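Local coordinates for protein T cell receptor gamma chain (Monodelphis domestica, PDB 7L15) that pairs with a T cell receptor mu chain to form the marsupial gamma mu receptor, which probably takes part in antigen recognition on T cells, at residues 4-9 with 95-100; 67-72 with 82-87; 203-208 with 215-220. One frame throughout, in Å; residues are numbered along the deposited sequence.

Contact 1: 4-9 with 95-100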
ATOM      1  N   VAL B   4      -1.795  -6.760  19.475  1.00104.05           N
ATOM      2  CA  VAL B   4      -0.706  -5.789  19.418  1.00 93.20           C
ATOM      3  C   VAL B   4      -0.744  -5.045  18.090  1.00 86.61           C
ATOM      4  O   VAL B   4      -1.041  -5.625  17.035  1.00 80.18           O
ATOM      5  CB  VAL B   4       0.649  -6.486  19.650  1.00 87.06           C
ATOM      6  CG1 VAL B   4       0.989  -7.432  18.510  1.00 79.37           C
ATOM      7  CG2 VAL B   4       1.745  -5.463  19.852  1.00 76.49           C
ATOM      8  N   ALA B   5      -0.446  -3.744  18.138  1.00 86.89           N
ATOM      9  CA  ALA B   5      -0.509  -2.880  16.964  1.00 78.85           C
ATOM     10  C   ALA B   5       0.510  -1.753  17.079  1.00 80.24           C
ATOM     11  O   ALA B   5       0.720  -1.202  18.163  1.00 85.58           O
ATOM     12  CB  ALA B   5      -1.906  -2.285  16.785  1.00 69.97           C
ATOM     13  N   LEU B   6       1.108  -1.390  15.946  1.00 70.03           N
ATOM     14  CA  LEU B   6       2.151  -0.380  15.889  1.00 67.79           C
ATOM     15  C   LEU B   6       1.766   0.695  14.885  1.00 70.82           C
ATOM     16  O   LEU B   6       1.300   0.390  13.782  1.00 72.10           O
ATOM     17  CB  LEU B   6       3.500  -0.989  15.495  1.00 67.67           C
ATOM     18  CG  LEU B   6       3.990  -2.267  16.184  1.00 63.70           C
ATOM     19  CD1 LEU B   6       3.268  -3.497  15.646  1.00 66.56           C
ATOM     20  CD2 LEU B   6       5.491  -2.400  15.985  1.00 56.69           C
ATOM     21  N   GLU B   7       1.982   1.952  15.267  1.00 65.62           N
ATOM     22  CA  GLU B   7       1.592   3.116  14.484  1.00 67.94           C
ATOM     23  C   GLU B   7       2.837   3.915  14.116  1.00 63.97           C
ATOM     24  O   GLU B   7       3.711   4.128  14.958  1.00 67.58           O
ATOM     25  CB  GLU B   7       0.607   3.996  15.276  1.00 74.85           C
ATOM     26  CG  GLU B   7       0.155   5.272  14.560  1.00 82.96           C
ATOM     27  CD  GLU B   7      -0.514   6.293  15.491  1.00 86.84           C
ATOM     28  OE1 GLU B   7       0.206   6.999  16.234  1.00 89.70           O
ATOM     29  OE2 GLU B   7      -1.759   6.396  15.474  1.00 86.14           O
ATOM     30  N   GLN B   8       2.915   4.365  12.860  1.00 50.39           N
ATOM     31  CA  GLN B   8       4.079   5.087  12.354  1.00 52.70           C
ATOM     32  C   GLN B   8       3.614   6.326  11.608  1.00 57.74           C
ATOM     33  O   GLN B   8       2.841   6.221  10.654  1.00 57.82           O
ATOM     34  CB  GLN B   8       4.932   4.205  11.433  1.00 48.52           C
ATOM     35  CG  GLN B   8       5.645   3.068  12.149  1.00 41.08           C
ATOM     36  CD  GLN B   8       6.624   2.319  11.236  1.00 40.73           C
ATOM     37  OE1 GLN B   8       6.342   1.199  10.787  1.00 39.96           O
ATOM     38  NE2 GLN B   8       7.782   2.927  10.979  1.00 40.50           N
ATOM     39  N   ARG B   9       4.092   7.492  12.034  1.00 55.44           N
ATOM     40  CA  ARG B   9       3.711   8.767  11.444  1.00 56.29           C
ATOM     41  C   ARG B   9       4.875   9.717  11.657  1.00 68.14           C
ATOM     42  O   ARG B   9       5.589   9.594  12.659  1.00 77.87           O
ATOM     43  CB  ARG B   9       2.426   9.348  12.075  1.00 54.57           C
ATOM     44  CG  ARG B   9       1.138   8.560  11.787  1.00 59.77           C
ATOM     45  CD  ARG B   9      -0.109   9.264  12.313  1.00 69.44           C
ATOM     46  NE  ARG B   9      -1.288   8.399  12.259  1.00 76.24           N
ATOM     47  CZ  ARG B   9      -2.533   8.809  12.493  1.00 76.64           C
ATOM     48  NH1 ARG B   9      -2.775  10.078  12.792  1.00 76.82           N
ATOM     49  NH2 ARG B   9      -3.536   7.950  12.430  1.00 74.30           N
ATOM     50  N   TYR B  95      10.924   2.104   6.205  1.00 43.82           N
ATOM     51  CA  TYR B  95      11.373   1.656   7.516  1.00 40.44           C
ATOM     52  C   TYR B  95      10.161   1.242   8.341  1.00 49.50           C
ATOM     53  O   TYR B  95       9.257   2.053   8.582  1.00 45.39           O
ATOM     54  CB  TYR B  95      12.150   2.762   8.221  1.00 39.58           C
ATOM     55  CG  TYR B  95      13.481   3.084   7.583  1.00 41.72           C
ATOM     56  CD1 TYR B  95      13.547   3.621   6.306  1.00 37.81           C
ATOM     57  CD2 TYR B  95      14.679   2.858   8.264  1.00 39.31           C
ATOM     58  CE1 TYR B  95      14.751   3.917   5.715  1.00 41.70           C
ATOM     59  CE2 TYR B  95      15.898   3.143   7.665  1.00 40.46           C
ATOM     60  CZ  TYR B  95      15.920   3.672   6.383  1.00 44.80           C
ATOM     61  OH  TYR B  95      17.110   3.985   5.750  1.00 48.24           O
ATOM     62  N   HIS B  96      10.145  -0.011   8.775  1.00 41.88           N
ATOM     63  CA  HIS B  96       9.049  -0.570   9.550  1.00 35.05           C
ATOM     64  C   HIS B  96       9.539  -0.882  10.953  1.00 45.77           C
ATOM     65  O   HIS B  96      10.582  -1.522  11.119  1.00 47.96           O
ATOM     66  CB  HIS B  96       8.529  -1.864   8.928  1.00 37.31           C
ATOM     67  CG  HIS B  96       8.009  -1.718   7.530  1.00 42.27           C
ATOM     68  ND1 HIS B  96       6.674  -1.544   7.253  1.00 42.32           N
ATOM     69  CD2 HIS B  96       8.637  -1.774   6.333  1.00 40.17           C
ATOM     70  CE1 HIS B  96       6.502  -1.478   5.946  1.00 40.68           C
ATOM     71  NE2 HIS B  96       7.681  -1.601   5.365  1.00 46.67           N
ATOM     72  N   CYS B  97       8.782  -0.467  11.956  1.00 51.18           N
ATOM     73  CA  CYS B  97       8.995  -1.045  13.271  1.00 53.68           C
ATOM     74  C   CYS B  97       8.185  -2.328  13.393  1.00 48.42           C
ATOM     75  O   CYS B  97       7.192  -2.525  12.697  1.00 50.48           O
ATOM     76  CB  CYS B  97       8.618  -0.068  14.384  1.00 63.34           C
ATOM     77  SG  CYS B  97       6.929   0.521  14.361  1.00 64.62           S
ATOM     78  N   ALA B  98       8.638  -3.222  14.264  1.00 48.95           N
ATOM     79  CA  ALA B  98       7.995  -4.517  14.383  1.00 44.90           C
ATOM     80  C   ALA B  98       8.065  -4.984  15.826  1.00 52.50           C
ATOM     81  O   ALA B  98       8.890  -4.506  16.613  1.00 49.84           O
ATOM     82  CB  ALA B  98       8.644  -5.548  13.463  1.00 44.62           C
ATOM     83  N   SER B  99       7.197  -5.941  16.160  1.00 52.42           N
ATOM     84  CA  SER B  99       7.237  -6.559  17.479  1.00 56.76           C
ATOM     85  C   SER B  99       6.825  -8.022  17.395  1.00 54.48           C
ATOM     86  O   SER B  99       5.858  -8.368  16.711  1.00 58.35           O
ATOM     87  CB  SER B  99       6.323  -5.832  18.473  1.00 60.18           C
ATOM     88  OG  SER B  99       6.532  -6.343  19.773  1.00 63.60           O
ATOM     89  N   TRP B 100       7.559  -8.871  18.109  1.00 60.43           N
ATOM     90  CA  TRP B 100       7.151 -10.255  18.293  1.00 61.65           C
ATOM     91  C   TRP B 100       5.870 -10.321  19.110  1.00 63.60           C
ATOM     92  O   TRP B 100       5.709  -9.597  20.096  1.00 67.23           O
ATOM     93  CB  TRP B 100       8.245 -11.048  19.006  1.00 57.98           C
ATOM     94  CG  TRP B 100       9.385 -11.456  18.129  1.00 56.87           C
ATOM     95  CD1 TRP B 100      10.677 -11.037  18.223  1.00 52.11           C
ATOM     96  CD2 TRP B 100       9.337 -12.368  17.017  1.00 58.41           C
ATOM     97  NE1 TRP B 100      11.440 -11.629  17.238  1.00 61.37           N
ATOM     98  CE2 TRP B 100      10.639 -12.452  16.490  1.00 59.69           C
ATOM     99  CE3 TRP B 100       8.317 -13.118  16.420  1.00 62.27           C
ATOM    100  CZ2 TRP B 100      10.952 -13.251  15.393  1.00 58.96           C
ATOM    101  CZ3 TRP B 100       8.629 -13.915  15.332  1.00 61.08           C
ATOM    102  CH2 TRP B 100       9.939 -13.976  14.831  1.00 64.79           C
TER

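Contact 2: 67-72 with 82-87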
ATOM      1  N   ALA B  67      26.138   2.047  15.452  1.00 65.73           N
ATOM      2  CA  ALA B  67      25.330   2.850  16.364  1.00 59.84           C
ATOM      3  C   ALA B  67      25.448   4.339  16.068  1.00 63.49           C
ATOM      4  O   ALA B  67      24.560   5.106  16.458  1.00 68.86           O
ATOM      5  CB  ALA B  67      25.734   2.570  17.811  1.00 58.24           C
ATOM      6  N   ASP B  68      26.525   4.761  15.390  1.00 66.30           N
ATOM      7  CA  ASP B  68      26.621   6.138  14.909  1.00 71.40           C
ATOM      8  C   ASP B  68      25.624   6.412  13.789  1.00 72.64           C
ATOM      9  O   ASP B  68      25.214   7.561  13.592  1.00 77.63           O
ATOM     10  CB  ASP B  68      28.027   6.432  14.392  1.00 79.32           C
ATOM     11  CG  ASP B  68      29.087   6.311  15.458  1.00 90.51           C
ATOM     12  OD1 ASP B  68      28.812   5.736  16.533  1.00 91.65           O
ATOM     13  OD2 ASP B  68      30.209   6.799  15.207  1.00 95.71           O
ATOM     14  N   LYS B  69      25.240   5.381  13.041  1.00 61.85           N
ATOM     15  CA  LYS B  69      24.391   5.535  11.865  1.00 61.70           C
ATOM     16  C   LYS B  69      22.907   5.383  12.195  1.00 56.53           C
ATOM     17  O   LYS B  69      22.094   6.187  11.737  1.00 60.35           O
ATOM     18  CB  LYS B  69      24.823   4.524  10.789  1.00 54.11           C
ATOM     19  CG  LYS B  69      24.073   4.604   9.460  1.00 55.21           C
ATOM     20  CD  LYS B  69      24.311   5.918   8.732  1.00 57.42           C
ATOM     21  CE  LYS B  69      23.486   6.001   7.445  1.00 46.59           C
ATOM     22  NZ  LYS B  69      23.668   7.322   6.797  1.00 48.85           N
ATOM     23  N   VAL B  70      22.536   4.371  12.983  1.00 53.72           N
ATOM     24  CA  VAL B  70      21.152   4.145  13.394  1.00 56.35           C
ATOM     25  C   VAL B  70      21.125   3.870  14.888  1.00 58.57           C
ATOM     26  O   VAL B  70      21.981   3.151  15.413  1.00 63.92           O
ATOM     27  CB  VAL B  70      20.492   2.975  12.632  1.00 51.86           C
ATOM     28  CG1 VAL B  70      20.211   3.379  11.219  1.00 54.92           C
ATOM     29  CG2 VAL B  70      21.393   1.729  12.685  1.00 43.07           C
ATOM     30  N   ARG B  71      20.122   4.421  15.565  1.00 56.91           N
ATOM     31  CA  ARG B  71      20.048   4.368  17.018  1.00 61.91           C
ATOM     32  C   ARG B  71      18.596   4.578  17.419  1.00 62.10           C
ATOM     33  O   ARG B  71      17.969   5.543  16.970  1.00 60.07           O
ATOM     34  CB  ARG B  71      20.952   5.444  17.644  1.00 65.14           C
ATOM     35  CG  ARG B  71      21.178   5.324  19.147  1.00 76.38           C
ATOM     36  CD  ARG B  71      21.947   6.535  19.697  1.00 81.27           C
ATOM     37  NE  ARG B  71      21.132   7.752  19.678  1.00 81.28           N
ATOM     38  CZ  ARG B  71      20.230   8.057  20.607  1.00 80.89           C
ATOM     39  NH1 ARG B  71      19.532   9.179  20.507  1.00 85.29           N
ATOM     40  NH2 ARG B  71      20.022   7.234  21.631  1.00 75.50           N
ATOM     41  N   ALA B  72      18.062   3.678  18.240  1.00 58.00           N
ATOM     42  CA  ALA B  72      16.716   3.829  18.778  1.00 65.60           C
ATOM     43  C   ALA B  72      16.763   4.327  20.217  1.00 81.11           C
ATOM     44  O   ALA B  72      17.647   3.944  20.989  1.00 89.69           O
ATOM     45  CB  ALA B  72      15.951   2.511  18.720  1.00 64.59           C
ATOM     46  N   LEU B  82      13.432   5.959  15.918  1.00 54.87           N
ATOM     47  CA  LEU B  82      14.653   5.579  15.220  1.00 49.74           C
ATOM     48  C   LEU B  82      15.273   6.818  14.589  1.00 56.25           C
ATOM     49  O   LEU B  82      14.615   7.519  13.811  1.00 60.22           O
ATOM     50  CB  LEU B  82      14.365   4.526  14.144  1.00 43.33           C
ATOM     51  CG  LEU B  82      15.501   4.188  13.173  1.00 52.61           C
ATOM     52  CD1 LEU B  82      16.613   3.432  13.888  1.00 50.28           C
ATOM     53  CD2 LEU B  82      14.995   3.406  11.963  1.00 47.97           C
ATOM     54  N   ILE B  83      16.536   7.080  14.903  1.00 49.76           N
ATOM     55  CA  ILE B  83      17.271   8.183  14.300  1.00 55.00           C
ATOM     56  C   ILE B  83      18.275   7.614  13.317  1.00 58.05           C
ATOM     57  O   ILE B  83      19.058   6.722  13.667  1.00 50.75           O
ATOM     58  CB  ILE B  83      17.975   9.053  15.351  1.00 65.60           C
ATOM     59  CG1 ILE B  83      16.945   9.776  16.214  1.00 74.31           C
ATOM     60  CG2 ILE B  83      18.902  10.055  14.657  1.00 65.32           C
ATOM     61  CD1 ILE B  83      17.517  10.942  17.002  1.00 82.87           C
ATOM     62  N   VAL B  84      18.240   8.125  12.086  1.00 55.00           N
ATOM     63  CA  VAL B  84      19.168   7.747  11.035  1.00 50.09           C
ATOM     64  C   VAL B  84      20.006   8.981  10.733  1.00 56.33           C
ATOM     65  O   VAL B  84      19.483   9.997  10.257  1.00 51.70           O
ATOM     66  CB  VAL B  84      18.430   7.232   9.794  1.00 51.31           C
ATOM     67  CG1 VAL B  84      19.412   6.705   8.756  1.00 46.34           C
ATOM     68  CG2 VAL B  84      17.473   6.143  10.200  1.00 50.16           C
ATOM     69  N   SER B  85      21.296   8.912  11.044  1.00 56.47           N
ATOM     70  CA  SER B  85      22.168  10.071  10.929  1.00 60.04           C
ATOM     71  C   SER B  85      22.841  10.111   9.562  1.00 52.31           C
ATOM     72  O   SER B  85      22.869   9.119   8.824  1.00 45.73           O
ATOM     73  CB  SER B  85      23.242  10.062  12.025  1.00 59.46           C
ATOM     74  OG  SER B  85      22.672   9.847  13.300  1.00 62.65           O
ATOM     75  N   ASP B  86      23.390  11.284   9.246  1.00 43.83           N
ATOM     76  CA  ASP B  86      24.261  11.511   8.093  1.00 54.75           C
ATOM     77  C   ASP B  86      23.680  10.855   6.844  1.00 52.30           C
ATOM     78  O   ASP B  86      24.307  10.028   6.183  1.00 56.09           O
ATOM     79  CB  ASP B  86      25.686  11.016   8.372  1.00 61.04           C
ATOM     80  CG  ASP B  86      26.658  11.349   7.238  1.00 73.89           C
ATOM     81  OD1 ASP B  86      26.764  12.540   6.871  1.00 77.66           O
ATOM     82  OD2 ASP B  86      27.311  10.423   6.706  1.00 75.37           O
ATOM     83  N   LEU B  87      22.445  11.243   6.552  1.00 50.79           N
ATOM     84  CA  LEU B  87      21.679  10.623   5.484  1.00 43.34           C
ATOM     85  C   LEU B  87      22.424  10.683   4.159  1.00 45.66           C
ATOM     86  O   LEU B  87      23.057  11.689   3.824  1.00 49.24           O
ATOM     87  CB  LEU B  87      20.325  11.318   5.371  1.00 46.37           C
ATOM     88  CG  LEU B  87      19.471  10.982   6.597  1.00 53.01           C
ATOM     89  CD1 LEU B  87      18.206  11.818   6.633  1.00 45.67           C
ATOM     90  CD2 LEU B  87      19.134   9.484   6.610  1.00 48.82           C
TER

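Contact 3: 203-208 with 215-220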
ATOM      1  N   TYR B 203     -13.945  11.716   4.615  1.00 44.05           N
ATOM      2  CA  TYR B 203     -12.789  11.479   3.766  1.00 41.71           C
ATOM      3  C   TYR B 203     -11.545  11.993   4.480  1.00 41.00           C
ATOM      4  O   TYR B 203     -11.535  13.127   4.977  1.00 41.42           O
ATOM      5  CB  TYR B 203     -12.967  12.175   2.412  1.00 40.27           C
ATOM      6  CG  TYR B 203     -11.720  12.179   1.544  1.00 35.71           C
ATOM      7  CD1 TYR B 203     -11.421  11.101   0.721  1.00 37.32           C
ATOM      8  CD2 TYR B 203     -10.841  13.263   1.560  1.00 44.83           C
ATOM      9  CE1 TYR B 203     -10.277  11.103  -0.076  1.00 42.69           C
ATOM     10  CE2 TYR B 203      -9.685  13.276   0.779  1.00 45.18           C
ATOM     11  CZ  TYR B 203      -9.413  12.201  -0.040  1.00 50.05           C
ATOM     12  OH  TYR B 203      -8.279  12.225  -0.819  1.00 50.33           O
ATOM     13  N   PHE B 204     -10.500  11.165   4.524  1.00 39.98           N
ATOM     14  CA  PHE B 204      -9.256  11.488   5.219  1.00 42.53           C
ATOM     15  C   PHE B 204      -8.063  11.413   4.279  1.00 45.29           C
ATOM     16  O   PHE B 204      -8.003  10.542   3.410  1.00 46.22           O
ATOM     17  CB  PHE B 204      -8.962  10.510   6.347  1.00 43.36           C
ATOM     18  CG  PHE B 204     -10.023  10.416   7.375  1.00 53.31           C
ATOM     19  CD1 PHE B 204     -11.009   9.458   7.280  1.00 52.97           C
ATOM     20  CD2 PHE B 204     -10.009  11.257   8.474  1.00 59.03           C
ATOM     21  CE1 PHE B 204     -11.985   9.355   8.262  1.00 56.62           C
ATOM     22  CE2 PHE B 204     -10.981  11.152   9.457  1.00 56.04           C
ATOM     23  CZ  PHE B 204     -11.966  10.204   9.348  1.00 45.44           C
ATOM     24  N   TYR B 205      -7.064  12.264   4.514  1.00 43.51           N
ATOM     25  CA  TYR B 205      -5.768  12.033   3.892  1.00 49.70           C
ATOM     26  C   TYR B 205      -4.635  12.465   4.816  1.00 47.73           C
ATOM     27  O   TYR B 205      -4.790  13.355   5.654  1.00 43.99           O
ATOM     28  CB  TYR B 205      -5.645  12.725   2.512  1.00 43.87           C
ATOM     29  CG  TYR B 205      -5.724  14.234   2.505  1.00 50.39           C
ATOM     30  CD1 TYR B 205      -6.948  14.886   2.442  1.00 45.31           C
ATOM     31  CD2 TYR B 205      -4.564  15.011   2.530  1.00 53.67           C
ATOM     32  CE1 TYR B 205      -7.012  16.276   2.416  1.00 55.49           C
ATOM     33  CE2 TYR B 205      -4.616  16.380   2.498  1.00 50.79           C
ATOM     34  CZ  TYR B 205      -5.834  17.015   2.452  1.00 55.31           C
ATOM     35  OH  TYR B 205      -5.849  18.391   2.431  1.00 57.10           O
ATOM     36  N   GLN B 206      -3.490  11.805   4.654  1.00 46.51           N
ATOM     37  CA  GLN B 206      -2.261  12.125   5.360  1.00 45.89           C
ATOM     38  C   GLN B 206      -1.160  12.424   4.353  1.00 51.43           C
ATOM     39  O   GLN B 206      -1.099  11.832   3.269  1.00 52.25           O
ATOM     40  CB  GLN B 206      -1.794  10.975   6.274  1.00 44.07           C
ATOM     41  CG  GLN B 206      -2.718  10.675   7.434  1.00 49.24           C
ATOM     42  CD  GLN B 206      -2.383   9.350   8.091  1.00 55.65           C
ATOM     43  OE1 GLN B 206      -1.221   9.052   8.331  1.00 64.20           O
ATOM     44  NE2 GLN B 206      -3.400   8.541   8.360  1.00 59.37           N
ATOM     45  N   HIS B 207      -0.274  13.334   4.735  1.00 43.63           N
ATOM     46  CA  HIS B 207       0.812  13.736   3.864  1.00 46.60           C
ATOM     47  C   HIS B 207       1.877  14.389   4.717  1.00 51.58           C
ATOM     48  O   HIS B 207       1.571  14.987   5.757  1.00 48.03           O
ATOM     49  CB  HIS B 207       0.344  14.699   2.775  1.00 46.14           C
ATOM     50  CG  HIS B 207       1.380  14.943   1.733  1.00 48.24           C
ATOM     51  ND1 HIS B 207       2.327  15.935   1.847  1.00 43.57           N
ATOM     52  CD2 HIS B 207       1.660  14.279   0.588  1.00 42.11           C
ATOM     53  CE1 HIS B 207       3.124  15.900   0.795  1.00 47.26           C
ATOM     54  NE2 HIS B 207       2.737  14.906   0.012  1.00 44.81           N
ATOM     55  N   GLU B 208       3.131  14.281   4.261  1.00 44.62           N
ATOM     56  CA  GLU B 208       4.244  14.759   5.072  1.00 47.60           C
ATOM     57  C   GLU B 208       4.157  16.267   5.305  1.00 49.31           C
ATOM     58  O   GLU B 208       4.589  16.758   6.353  1.00 55.00           O
ATOM     59  CB  GLU B 208       5.579  14.375   4.422  1.00 43.53           C
ATOM     60  CG  GLU B 208       6.810  14.789   5.223  1.00 40.61           C
ATOM     61  CD  GLU B 208       8.131  14.586   4.468  1.00 51.39           C
ATOM     62  OE1 GLU B 208       8.162  13.815   3.481  1.00 53.79           O
ATOM     63  OE2 GLU B 208       9.148  15.198   4.866  1.00 56.41           O
ATOM     64  N   LYS B 215      -5.825  15.327   7.615  1.00 53.82           N
ATOM     65  CA  LYS B 215      -6.898  16.234   7.214  1.00 53.46           C
ATOM     66  C   LYS B 215      -8.161  15.419   6.969  1.00 47.11           C
ATOM     67  O   LYS B 215      -8.095  14.306   6.443  1.00 54.83           O
ATOM     68  CB  LYS B 215      -6.520  17.003   5.941  1.00 49.34           C
ATOM     69  CG  LYS B 215      -7.491  18.111   5.563  1.00 60.70           C
ATOM     70  CD  LYS B 215      -7.515  19.223   6.610  1.00 66.15           C
ATOM     71  CE  LYS B 215      -8.427  20.376   6.189  1.00 70.51           C
ATOM     72  NZ  LYS B 215      -7.908  21.053   4.965  1.00 74.20           N
ATOM     73  N   ALA B 216      -9.312  15.963   7.356  1.00 47.76           N
ATOM     74  CA  ALA B 216     -10.576  15.247   7.246  1.00 43.54           C
ATOM     75  C   ALA B 216     -11.649  16.151   6.665  1.00 48.28           C
ATOM     76  O   ALA B 216     -11.762  17.319   7.048  1.00 52.09           O
ATOM     77  CB  ALA B 216     -11.052  14.722   8.602  1.00 50.39           C
ATOM     78  N   PHE B 217     -12.448  15.598   5.750  1.00 41.65           N
ATOM     79  CA  PHE B 217     -13.591  16.298   5.182  1.00 47.25           C
ATOM     80  C   PHE B 217     -14.866  15.514   5.450  1.00 46.65           C
ATOM     81  O   PHE B 217     -14.876  14.285   5.398  1.00 48.16           O
ATOM     82  CB  PHE B 217     -13.412  16.531   3.675  1.00 46.01           C
ATOM     83  CG  PHE B 217     -12.339  17.520   3.360  1.00 45.47           C
ATOM     84  CD1 PHE B 217     -12.639  18.867   3.221  1.00 61.73           C
ATOM     85  CD2 PHE B 217     -11.022  17.119   3.262  1.00 45.76           C
ATOM     86  CE1 PHE B 217     -11.636  19.793   2.953  1.00 56.42           C
ATOM     87  CE2 PHE B 217     -10.021  18.035   2.993  1.00 57.73           C
ATOM     88  CZ  PHE B 217     -10.328  19.370   2.849  1.00 59.51           C
ATOM     89  N   SER B 218     -15.934  16.234   5.731  1.00 45.99           N
ATOM     90  CA  SER B 218     -17.246  15.655   5.946  1.00 53.44           C
ATOM     91  C   SER B 218     -18.064  15.793   4.668  1.00 53.36           C
ATOM     92  O   SER B 218     -18.048  16.842   4.021  1.00 54.64           O
ATOM     93  CB  SER B 218     -17.951  16.361   7.115  1.00 60.63           C
ATOM     94  OG  SER B 218     -19.355  16.164   7.065  1.00 66.67           O
ATOM     95  N   ILE B 219     -18.758  14.724   4.294  1.00 50.70           N
ATOM     96  CA  ILE B 219     -19.693  14.743   3.175  1.00 55.19           C
ATOM     97  C   ILE B 219     -21.059  14.340   3.710  1.00 60.09           C
ATOM     98  O   ILE B 219     -21.226  13.222   4.211  1.00 62.79           O
ATOM     99  CB  ILE B 219     -19.241  13.814   2.039  1.00 55.17           C
ATOM    100  CG1 ILE B 219     -17.789  14.127   1.663  1.00 54.14           C
ATOM    101  CG2 ILE B 219     -20.154  13.987   0.837  1.00 60.54           C
ATOM    102  CD1 ILE B 219     -17.169  13.181   0.637  1.00 50.24           C
ATOM    103  N   SER B 220     -22.026  15.248   3.631  1.00 69.68           N
ATOM    104  CA  SER B 220     -23.298  15.042   4.313  1.00 87.25           C
ATOM    105  C   SER B 220     -24.422  15.681   3.510  1.00 98.95           C
ATOM    106  O   SER B 220     -24.190  16.497   2.614  1.00 96.82           O
ATOM    107  CB  SER B 220     -23.260  15.607   5.738  1.00 94.03           C
ATOM    108  OG  SER B 220     -22.917  16.983   5.741  1.00 92.68           O
TER

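Contact 1: 4-9 with 95-100
The side-chain amide of Gln8 reaches across the core of the immunoglobulin V domain and meets the backbone of strand 95-100, which carries Cys97, the second cysteine of the conserved intersheet disulfide. Two bonds fix the amide. Gln8 NE2 donates to Tyr95 O over 2.9 Å, approaching with a 32° tilt from the carbonyl plane, while Gln8 OE1 accepts from Cys97 N at 3.2 Å, with the N-H standing above the plane of the Gln8 carbonyl. A second backbone donor, Gly110 N on strand 104-116, also reaches OE1, so two N-H groups grip the buried oxygen, and with the NE2 bond to Tyr95 O they fix which way round the amide sits. With CG anti to the carbonyl carbon (chi1 -69°), the extended chain carries the headgroup from Gln8, just past strand 5-7, across to strand 95-100. This leads Gln8 CG past the disulfide, 3.6 Å from Cys97 SG.

Leu6, two residues earlier on the same face, also packs on the sulfur: Leu6 CD2 lies 3.6 Å from Cys97 SG. The strands 5-7 and 95-100 run nearly antiparallel, at 161°, but their axes come no closer than 7.8 Å and belong to different sheets, so side chains rather than backbone bonds join them. Farther out, Cys97 is bonded to Cys25 of strand 21-28 and packs on Trp37, which Gln8 also touches; cysteine pair and tryptophan together form the familiar centre of the V-set fold. Facing elsewhere, Trp100 gives its NE1 hydrogen to Asp116 O of the T cell receptor mu chain. Back in the core, Leu6 CD2 also rests 3.6 Å from Ala98 CA.

Contact 2: 67-72 with 82-87
Lys69 and Ser85 meet where the two strands of a beta hairpin part. The lysine chain, with CG anti to the backbone N (chi1 -177°) and a bend at chi2, swings alongside the turn at 85-87 and brings Lys69 NZ to Ser85 O at 2.8 Å, close to the line of the carbonyl bond. CD and CE run past the same carbonyl on the way. The ammonium also forms a salt bridge with Asp91 OD2, so it is gripped by a backbone carbonyl and a carboxylate, which would probably stabilise its charge. Ser85 answers with its own backbone: its N donates to Lys69 O over 2.9 Å, almost straight at 167°, while its hydroxyl makes a weak bond to Asp68 O.

Beyond this end the strands pair in regular antiparallel fashion. Arg71 and Ile83 form the hydrogen-bonded pair, with Ile83 N giving the shorter bond, 2.9 Å to Arg71 O. On the face that carries their side chains, the arginine headgroup passes near Ile83 CD1 at an oblique angle.

Val70 and Val84, a non-hydrogen-bonded pair, project from the opposite face side by side and in the same direction, CG1 of Val70 lying 4.0 Å from CG2 of Val84. Leu82 leans in from the next pair, and its CD1 comes within 4.1 Å of Val70 CB. Together with Ala72, this apolar row turns toward strand 47-53, where Leu50 touches Val70, Ala72 and Leu82. One hairpin face thus lines the hydrophobic interior while Arg71 looks outward, an alternation characteristic of the D-E hairpin in an immunoglobulin V-set sandwich.

Contact 3: 203-208 with 215-220
Strands 201-206 and 215-219 form the F-G hairpin of the constant immunoglobulin domain, a C1-set fold, and run antiparallel at 166°. Two hydrogen-bonded pairs set the register. Tyr203 and Phe217 bond in both directions. Tyr203 N donates to Phe217 O at 2.8 Å. Phe217 N donates to Tyr203 O at 2.7 Å. Tyr205 and Lys215 do the same at slightly greater length.

The side chains of these pairs share one face. Tyr205, whose CG lies between its backbone N and carbonyl carbon (chi1 63°), leans across the strand pair, so that Lys215 CB sits over one face of the phenol ring, 3.8 Å from its centroid, in a CH-pi contact. The lysine chain continues past the hydroxyl, with Lys215 CG 3.5 Å from Tyr205 OH. At the rim of the same ring, Tyr205 CE1 meets Phe217 CE2 edge to edge at 3.5 Å, in the plane of the phenylalanine ring. Tyr203, the cross-strand partner of Phe217, brings its CD2 to 4.2 Å from Phe217 CD2. Phe129 of strand 126-130, in the facing sheet, packs against the rings of both Tyr203 and Phe217.

On the reverse face Phe204 pairs with Ala216 without backbone bonds. Its ring lies against Tyr160 of strand 158-163, and Phe204 CD2 touches Ala216 CB at 3.6 Å.

Overall arrangement
From the N terminus, the chain first lays down segment 4-9, whose partner 95-100 arrives only after most of the variable domain has been built. Contact 1 therefore closes a long loop and ties the two sheets of that domain together. Nested inside it, contact 2 closes a short hairpin between 67-72 and 82-87 at the other edge of the sheet that begins with strand 5-7. The two meet in the core, where Tyr95 packs on Leu82 and Val84. Contact 3 follows in series, closing a hairpin in the constant domain. It remains separate from contact 2, but Gln206 packs against Arg9 of contact 1 where the domains adjoin.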